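Local coordinates for protein AGR_L_2016p (Agrobacterium tumefaciens, PDB 2GVH) that probably hydrolyses the thioester bond of acyl-CoA substrates, as an acyl-CoA thioesterase built from two hotdog domains in one chain, at residues A23-L31 / R57-F66; F81-H89 / Q120-I128. All blocks are in the same frame, centred on the assembly; numbering follows the deposited sequence.

Interaction 1: residues A23-L31 / R57-F66; sequences AQHGATTRL and RVAFIAATRF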
loop_
_atom_site.group_PDB
_atom_site.type_symbol
_atom_site.label_atom_id
_atom_site.label_comp_id
_atom_site.label_asym_id
_atom_site.label_seq_id
_atom_site.Cartn_x
_atom_site.Cartn_y
_atom_site.Cartn_z
ATOM N N ALA B 23 -30.333 22.482 10.091
ATOM C CA ALA B 23 -29.687 21.579 11.068
ATOM C C ALA B 23 -29.508 20.136 10.561
ATOM O O ALA B 23 -30.213 19.701 9.653
ATOM C CB ALA B 23 -30.456 21.590 12.385
ATOM N N GLN B 24 -28.557 19.404 11.137
ATOM C CA GLN B 24 -28.320 18.006 10.744
ATOM C C GLN B 24 -28.140 17.029 11.909
ATOM O O GLN B 24 -27.514 17.345 12.925
ATOM C CB GLN B 24 -27.128 17.899 9.807
ATOM C CG GLN B 24 -27.433 18.185 8.359
ATOM C CD GLN B 24 -26.214 17.962 7.497
ATOM O OE1 GLN B 24 -25.688 18.907 6.894
ATOM N NE2 GLN B 24 -25.729 16.708 7.453
ATOM N N HIS B 25 -28.707 15.840 11.744
ATOM C CA HIS B 25 -28.582 14.767 12.729
ATOM C C HIS B 25 -27.211 14.116 12.629
ATOM O O HIS B 25 -26.672 13.932 11.528
ATOM C CB HIS B 25 -29.687 13.728 12.507
ATOM C CG HIS B 25 -31.057 14.246 12.827
ATOM N ND1 HIS B 25 -31.864 13.680 13.797
ATOM C CD2 HIS B 25 -31.744 15.309 12.338
ATOM C CE1 HIS B 25 -32.993 14.362 13.879
ATOM N NE2 HIS B 25 -32.947 15.354 13.003
ATOM N N GLY B 26 -26.639 13.784 13.783
ATOM C CA GLY B 26 -25.312 13.186 13.827
ATOM C C GLY B 26 -25.316 11.703 13.465
ATOM O O GLY B 26 -25.695 10.863 14.277
ATOM N N ALA B 27 -24.904 11.377 12.251
ATOM C CA ALA B 27 -24.841 9.968 11.825
ATOM C C ALA B 27 -23.600 9.224 12.353
ATOM O O ALA B 27 -22.580 9.838 12.654
ATOM C CB ALA B 27 -24.912 9.875 10.286
ATOM N N THR B 28 -23.687 7.907 12.460
ATOM C CA THR B 28 -22.515 7.112 12.804
ATOM C C THR B 28 -21.878 6.505 11.558
ATOM O O THR B 28 -22.553 5.875 10.756
ATOM C CB THR B 28 -22.849 6.006 13.810
ATOM O OG1 THR B 28 -23.525 6.588 14.922
ATOM C CG2 THR B 28 -21.569 5.323 14.333
ATOM N N THR B 29 -20.574 6.717 11.412
ATOM C CA THR B 29 -19.808 6.158 10.305
ATOM C C THR B 29 -18.913 5.035 10.810
ATOM O O THR B 29 -18.176 5.198 11.784
ATOM C CB THR B 29 -18.927 7.228 9.674
ATOM O OG1 THR B 29 -19.733 8.321 9.247
ATOM C CG2 THR B 29 -18.174 6.672 8.486
ATOM N N ARG B 30 -18.948 3.901 10.134
ATOM C CA ARG B 30 -18.166 2.755 10.565
ATOM C C ARG B 30 -17.166 2.341 9.514
ATOM O O ARG B 30 -17.495 2.327 8.347
ATOM C CB ARG B 30 -19.095 1.602 10.946
ATOM C CG ARG B 30 -20.363 2.156 11.611
ATOM C CD ARG B 30 -21.486 1.136 11.753
ATOM N NE ARG B 30 -21.511 0.673 13.129
ATOM C CZ ARG B 30 -22.286 1.192 14.061
ATOM N NH1 ARG B 30 -23.124 2.170 13.748
ATOM N NH2 ARG B 30 -22.232 0.735 15.294
ATOM N N LEU B 31 -15.951 2.019 9.942
ATOM C CA LEU B 31 -14.865 1.563 9.070
ATOM C C LEU B 31 -14.280 0.302 9.697
ATOM O O LEU B 31 -13.954 0.301 10.873
ATOM C CB LEU B 31 -13.767 2.615 9.024
ATOM C CG LEU B 31 -12.585 2.498 8.068
ATOM C CD1 LEU B 31 -12.144 3.900 7.673
ATOM C CD2 LEU B 31 -11.392 1.702 8.651
ATOM N N ARG B 57 -8.903 8.473 10.207
ATOM C CA ARG B 57 -9.602 8.378 8.890
ATOM C C ARG B 57 -11.141 8.394 9.039
ATOM O O ARG B 57 -11.842 9.146 8.349
ATOM C CB ARG B 57 -9.139 7.188 8.079
ATOM C CG ARG B 57 -9.326 7.349 6.545
ATOM C CD ARG B 57 -9.096 6.023 5.788
ATOM N NE ARG B 57 -7.754 5.566 6.024
ATOM C CZ ARG B 57 -7.365 4.298 6.035
ATOM N NH1 ARG B 57 -8.215 3.304 5.819
ATOM N NH2 ARG B 57 -6.095 4.023 6.276
ATOM N N VAL B 58 -11.681 7.613 9.961
ATOM C CA VAL B 58 -13.129 7.536 10.042
ATOM C C VAL B 58 -13.697 8.810 10.675
ATOM O O VAL B 58 -14.846 9.195 10.431
ATOM C CB VAL B 58 -13.580 6.264 10.772
ATOM C CG1 VAL B 58 -12.854 6.115 12.133
ATOM C CG2 VAL B 58 -15.084 6.214 10.904
ATOM N N ALA B 59 -12.877 9.472 11.475
ATOM C CA ALA B 59 -13.224 10.768 11.995
ATOM C C ALA B 59 -13.392 11.745 10.858
ATOM O O ALA B 59 -14.422 12.438 10.761
ATOM C CB ALA B 59 -12.181 11.238 12.919
ATOM N N PHE B 60 -12.372 11.782 10.009
ATOM C CA PHE B 60 -12.337 12.593 8.819
ATOM C C PHE B 60 -13.599 12.421 7.961
ATOM O O PHE B 60 -14.339 13.416 7.699
ATOM C CB PHE B 60 -11.065 12.301 8.023
ATOM C CG PHE B 60 -11.056 12.900 6.655
ATOM C CD1 PHE B 60 -10.709 14.224 6.465
ATOM C CD2 PHE B 60 -11.397 12.141 5.551
ATOM C CE1 PHE B 60 -10.699 14.789 5.197
ATOM C CE2 PHE B 60 -11.394 12.703 4.274
ATOM C CZ PHE B 60 -11.034 14.020 4.099
ATOM N N ILE B 61 -13.862 11.172 7.572
ATOM C CA ILE B 61 -15.062 10.832 6.801
ATOM C C ILE B 61 -16.326 11.374 7.500
ATOM O O ILE B 61 -17.175 11.999 6.856
ATOM C CB ILE B 61 -15.179 9.328 6.609
ATOM C CG1 ILE B 61 -13.969 8.771 5.819
ATOM C CG2 ILE B 61 -16.483 8.969 5.923
ATOM C CD1 ILE B 61 -13.930 7.233 5.755
ATOM N N ALA B 62 -16.452 11.121 8.798
ATOM C CA ALA B 62 -17.641 11.566 9.519
ATOM C C ALA B 62 -17.855 13.063 9.374
ATOM O O ALA B 62 -18.915 13.498 8.920
ATOM C CB ALA B 62 -17.565 11.194 10.981
ATOM N N ALA B 63 -16.833 13.822 9.742
ATOM C CA ALA B 63 -16.763 15.254 9.569
ATOM C C ALA B 63 -17.165 15.706 8.185
ATOM O O ALA B 63 -17.991 16.598 8.049
ATOM C CB ALA B 63 -15.368 15.725 9.874
ATOM N N THR B 64 -16.574 15.099 7.156
ATOM C CA THR B 64 -16.789 15.553 5.791
ATOM C C THR B 64 -18.234 15.316 5.368
ATOM O O THR B 64 -18.826 16.114 4.659
ATOM C CB THR B 64 -15.829 14.902 4.817
ATOM O OG1 THR B 64 -14.491 14.914 5.359
ATOM C CG2 THR B 64 -15.858 15.672 3.501
ATOM N N ARG B 65 -18.808 14.224 5.840
ATOM C CA ARG B 65 -20.187 13.897 5.542
ATOM C C ARG B 65 -21.088 14.892 6.210
ATOM O O ARG B 65 -22.181 15.159 5.738
ATOM C CB ARG B 65 -20.552 12.531 6.097
ATOM C CG ARG B 65 -20.274 11.362 5.190
ATOM C CD ARG B 65 -20.833 10.098 5.827
ATOM N NE ARG B 65 -21.304 9.160 4.820
ATOM C CZ ARG B 65 -21.489 7.852 5.014
ATOM N NH1 ARG B 65 -21.252 7.285 6.190
ATOM N NH2 ARG B 65 -21.907 7.102 4.005
ATOM N N PHE B 66 -20.641 15.397 7.347
ATOM C CA PHE B 66 -21.460 16.283 8.112
ATOM C C PHE B 66 -21.475 17.663 7.476
ATOM O O PHE B 66 -22.550 18.227 7.219
ATOM C CB PHE B 66 -20.975 16.385 9.557
ATOM C CG PHE B 66 -21.846 17.304 10.412
ATOM C CD1 PHE B 66 -23.079 16.868 10.878
ATOM C CD2 PHE B 66 -21.443 18.607 10.705
ATOM C CE1 PHE B 66 -23.895 17.707 11.656
ATOM C CE2 PHE B 66 -22.260 19.478 11.484
ATOM C CZ PHE B 66 -23.479 19.032 11.957
#
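Thr29 and Leu31 lie against Val58, Ile61 and Ala62, where strand 29-31, outermost in the sheet of this half, runs nearly antiparallel to helix 57-66: the axes make 151° and come within 8.4 Å. The backbones are nearest at Thr29 and Ala62, whose CA atoms are 5.9 Å apart. This is the hotdog principle in small, a helix laid along a curved antiparallel sheet, with alternate strand residues facing it.

Thr29 sits at the middle. With chi1 at -57°, OG1 lies beside the backbone N and CG2 is anti to it; CG2 points at the helix and meets Ile61 CG2 at 3.8 Å, the two side chains crossing at about a right angle. The same torsion turns OG1 over the Ala62 backbone and toward Arg65, whose NH1 stands 3.6 Å from Thr29 OG1. The hydroxyl approaches this guanidinium at its edge, but the charge is met elsewhere, by salt bridges from NH2 to Glu223 and Glu245. Val58 reaches the strand backbone with one methyl, CG2 lying 3.4 Å from Thr29 O. Leu31 continues the apolar seam: its CB packs on Val58 CB at 4.1 Å, and its CD1 touches Ile61 CD1 and the methylene CD of Arg57.

Farther back along the chain, the methylene CB of Gln24 rests 3.7 Å from Phe66 CE1, and Gln24 O approaches the edge of that ring. With CG anti to the backbone N, the Phe66 ring comes within reach of Gln24.

Strand 89-100 continues the packing beside strand 29-35, Ala95 touching both Val58 and Ala62. Strand 160-165 of the second hotdog half hydrogen-bonds to strand 29-35 through Arg30 and Val163, while Val163 and Ile165 touch Thr29, Ile61 and Arg65, placing the contact where the two halves join.

Interaction 2: residues F81-H89 / Q120-I128; sequences FRQPARIGH and QQHTCTRGI
His122 and His89 meet nitrogen to nitrogen, joining the first residue of strand 89-100 to the segment 120-128. His122 ND1 donates to His89 NE2 over 3.1 Å, but the N-H...N angle of 122° marks the bond as weak. The donor comes in at the edge of the His89 ring, near its plane, while NE2 lies obliquely to the His122 ring; the ring planes are inclined by 55°, an oblique pairing.

Pro84 packs on the same histidine. Its CB lies 3.6 Å from His122 ND1 and close to His122 CB, and its CD rests 3.7 Å from Thr123 CG2. That methyl is shared: Thr123 CG2 also touches Arg82 CG at 3.7 Å and approaches Arg82 O. The threonine torsion, chi1 72°, sets CG2 beside the backbone N and faces it to the loop, while OG1 makes weak hydrogen bonds with Met111 and Ala113 of the neighbouring strand.

The Arg82 and Thr123 side chains run alongside each other, pointing opposite ways. The arginine CD reaches 3.2 Å from His122 O, and the bend at chi3 turns the guanidinium away from the strand. Nearer the start of the loop, Phe81 CA lies beside Thr125 OG1, which bonds weakly to Asp80 O. The contact thus lays the connection between strands 71-80 and 89-100 over one end of strand 121-133 in the hotdog sheet.

Across the two segments the polar chemistry is slender: one poorly aligned imidazole bond, with methyl and methylene groups doing most of the touching. As placed, that bond would need His89 NE2 without a proton, and protonation there would probably disfavour it.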
loop_
_atom_site.group_PDB
_atom_site.type_symbol
_atom_site.label_atom_id
_atom_site.label_comp_id
_atom_site.label_asym_id
_atom_site.label_seq_id
_atom_site.Cartn_x
_atom_site.Cartn_y
_atom_site.Cartn_z
ATOM N N PHE B 81 -4.459 2.877 25.062
ATOM C CA PHE B 81 -4.493 1.673 24.248
ATOM C C PHE B 81 -4.281 0.437 25.064
ATOM O O PHE B 81 -3.437 0.420 25.967
ATOM C CB PHE B 81 -3.373 1.720 23.224
ATOM C CG PHE B 81 -3.804 2.204 21.901
ATOM C CD1 PHE B 81 -3.824 3.562 21.635
ATOM C CD2 PHE B 81 -4.194 1.301 20.902
ATOM C CE1 PHE B 81 -4.235 4.023 20.382
ATOM C CE2 PHE B 81 -4.607 1.749 19.646
ATOM C CZ PHE B 81 -4.629 3.105 19.388
ATOM N N ARG B 82 -5.012 -0.616 24.736
ATOM C CA ARG B 82 -4.733 -1.919 25.337
ATOM C C ARG B 82 -4.387 -2.903 24.259
ATOM O O ARG B 82 -5.054 -2.952 23.251
ATOM C CB ARG B 82 -5.906 -2.413 26.188
ATOM C CG ARG B 82 -7.190 -2.711 25.463
ATOM C CD ARG B 82 -8.185 -3.487 26.370
ATOM N NE ARG B 82 -8.605 -2.698 27.513
ATOM C CZ ARG B 82 -8.415 -3.039 28.780
ATOM N NH1 ARG B 82 -7.825 -4.192 29.084
ATOM N NH2 ARG B 82 -8.822 -2.226 29.750
ATOM N N GLN B 83 -3.316 -3.659 24.433
ATOM C CA GLN B 83 -3.013 -4.623 23.398
ATOM C C GLN B 83 -3.690 -5.937 23.778
ATOM O O GLN B 83 -3.504 -6.430 24.870
ATOM C CB GLN B 83 -1.493 -4.750 23.144
ATOM C CG GLN B 83 -0.726 -3.414 22.963
ATOM C CD GLN B 83 -0.985 -2.732 21.633
ATOM N N PRO B 84 -4.531 -6.478 22.898
ATOM C CA PRO B 84 -5.123 -7.766 23.158
ATOM C C PRO B 84 -4.141 -8.904 22.871
ATOM O O PRO B 84 -2.984 -8.643 22.531
ATOM C CB PRO B 84 -6.268 -7.789 22.161
ATOM C CG PRO B 84 -5.721 -7.062 21.021
ATOM C CD PRO B 84 -4.998 -5.917 21.629
ATOM N N ALA B 85 -4.598 -10.148 23.013
ATOM C CA ALA B 85 -3.775 -11.319 22.672
ATOM C C ALA B 85 -3.555 -11.389 21.152
ATOM O O ALA B 85 -4.407 -10.902 20.371
ATOM C CB ALA B 85 -4.418 -12.604 23.192
ATOM N N ARG B 86 -2.418 -11.990 20.759
ATOM C CA ARG B 86 -1.955 -12.059 19.357
ATOM C C ARG B 86 -2.873 -12.821 18.345
ATOM O O ARG B 86 -2.449 -13.121 17.194
ATOM C CB ARG B 86 -0.524 -12.634 19.327
ATOM N N ILE B 87 -4.106 -13.123 18.772
ATOM C CA ILE B 87 -5.130 -13.787 17.949
ATOM C C ILE B 87 -5.588 -12.910 16.747
ATOM O O ILE B 87 -4.970 -11.869 16.421
ATOM C CB ILE B 87 -6.359 -14.206 18.842
ATOM N N GLY B 88 -6.671 -13.322 16.090
ATOM C CA GLY B 88 -7.211 -12.543 14.968
ATOM C C GLY B 88 -8.439 -11.755 15.357
ATOM O O GLY B 88 -9.207 -12.216 16.206
ATOM N N HIS B 89 -8.653 -10.591 14.726
ATOM C CA HIS B 89 -9.752 -9.702 15.105
ATOM C C HIS B 89 -10.489 -9.016 13.926
ATOM O O HIS B 89 -9.890 -8.549 12.965
ATOM C CB HIS B 89 -9.221 -8.590 16.036
ATOM C CG HIS B 89 -8.739 -9.080 17.364
ATOM N ND1 HIS B 89 -7.460 -9.562 17.566
ATOM C CD2 HIS B 89 -9.372 -9.175 18.558
ATOM C CE1 HIS B 89 -7.325 -9.927 18.830
ATOM N NE2 HIS B 89 -8.470 -9.700 19.450
ATOM N N GLN B 120 -15.328 -12.239 20.908
ATOM C CA GLN B 120 -15.177 -11.663 22.226
ATOM C C GLN B 120 -14.571 -10.289 22.064
ATOM O O GLN B 120 -13.584 -10.124 21.329
ATOM C CB GLN B 120 -14.238 -12.492 23.065
ATOM C CG GLN B 120 -14.460 -13.993 23.007
ATOM C CD GLN B 120 -13.246 -14.737 23.528
ATOM O OE1 GLN B 120 -12.139 -14.186 23.534
ATOM N NE2 GLN B 120 -13.424 -15.994 23.909
ATOM N N GLN B 121 -15.134 -9.300 22.753
ATOM C CA GLN B 121 -14.592 -7.964 22.692
ATOM C C GLN B 121 -13.299 -7.870 23.510
ATOM O O GLN B 121 -13.299 -8.127 24.711
ATOM C CB GLN B 121 -15.571 -6.960 23.213
ATOM C CG GLN B 121 -17.005 -7.212 22.904
ATOM C CD GLN B 121 -17.833 -6.178 23.631
ATOM O OE1 GLN B 121 -18.223 -6.377 24.795
ATOM N NE2 GLN B 121 -18.030 -5.024 22.991
ATOM N N HIS B 122 -12.206 -7.486 22.848
ATOM C CA HIS B 122 -10.906 -7.442 23.477
ATOM C C HIS B 122 -10.414 -6.039 23.724
ATOM O O HIS B 122 -9.606 -5.803 24.627
ATOM C CB HIS B 122 -9.872 -8.152 22.636
ATOM C CG HIS B 122 -9.743 -9.589 22.963
ATOM N ND1 HIS B 122 -8.753 -10.383 22.435
ATOM C CD2 HIS B 122 -10.484 -10.386 23.765
ATOM C CE1 HIS B 122 -8.898 -11.614 22.888
ATOM N NE2 HIS B 122 -9.940 -11.639 23.700
ATOM N N THR B 123 -10.840 -5.101 22.902
ATOM C CA THR B 123 -10.481 -3.708 23.157
ATOM C C THR B 123 -11.685 -2.843 23.005
ATOM O O THR B 123 -12.672 -3.236 22.421
ATOM C CB THR B 123 -9.422 -3.061 22.185
ATOM O OG1 THR B 123 -10.013 -2.836 20.903
ATOM C CG2 THR B 123 -8.091 -3.869 22.076
ATOM N N CYS B 124 -11.543 -1.624 23.481
ATOM C CA CYS B 124 -12.585 -0.675 23.389
ATOM C C CYS B 124 -12.074 0.741 23.600
ATOM O O CYS B 124 -12.491 1.435 24.508
ATOM C CB CYS B 124 -13.618 -0.996 24.426
ATOM S SG CYS B 124 -15.021 0.043 24.128
ATOM N N THR B 125 -11.159 1.162 22.740
ATOM C CA THR B 125 -10.484 2.422 22.858
ATOM C C THR B 125 -11.338 3.601 22.350
ATOM O O THR B 125 -12.003 3.530 21.318
ATOM C CB THR B 125 -9.209 2.326 22.093
ATOM O OG1 THR B 125 -8.428 1.256 22.644
ATOM C CG2 THR B 125 -8.436 3.608 22.189
ATOM N N ARG B 126 -11.322 4.693 23.092
ATOM C CA ARG B 126 -12.106 5.857 22.718
ATOM C C ARG B 126 -11.155 6.993 22.385
ATOM O O ARG B 126 -10.168 7.189 23.073
ATOM C CB ARG B 126 -13.026 6.231 23.870
ATOM C CG ARG B 126 -13.666 7.563 23.780
ATOM C CD ARG B 126 -14.311 7.890 25.084
ATOM N NE ARG B 126 -15.332 8.914 24.904
ATOM C CZ ARG B 126 -15.297 10.127 25.437
ATOM N NH1 ARG B 126 -14.295 10.505 26.236
ATOM N NH2 ARG B 126 -16.293 10.961 25.182
ATOM N N GLY B 127 -11.421 7.723 21.309
ATOM C CA GLY B 127 -10.653 8.930 21.008
ATOM C C GLY B 127 -11.544 10.116 20.682
ATOM O O GLY B 127 -12.676 9.958 20.238
ATOM N N ILE B 128 -11.026 11.313 20.887
ATOM C CA ILE B 128 -11.778 12.508 20.572
ATOM C C ILE B 128 -10.968 13.338 19.607
ATOM O O ILE B 128 -9.840 13.707 19.904
ATOM C CB ILE B 128 -12.098 13.335 21.834
ATOM C CG1 ILE B 128 -13.182 12.658 22.679
ATOM C CG2 ILE B 128 -12.555 14.713 21.451
#

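Interaction 1 closes before interaction 2 opens, so the two follow in series along the first hotdog half. Their centres lie 22 Å apart and their nearest atoms about 7 Å, without touching. Both reach the same five-stranded antiparallel sheet: residues 23-31 bring in strand 29-35, outermost in this half's sheet but paired through Arg30 with Val163 of the second half, whereas residues 120-128 belong to strand 121-133, next to strand 71-80, beyond which Phe81 bonds to the second subunit. Together the contacts illustrate how one sheet is built upon twice, by a helix laid across strands 29-35, 89-100 and 104-115, and by a connecting loop beside strand 121-133.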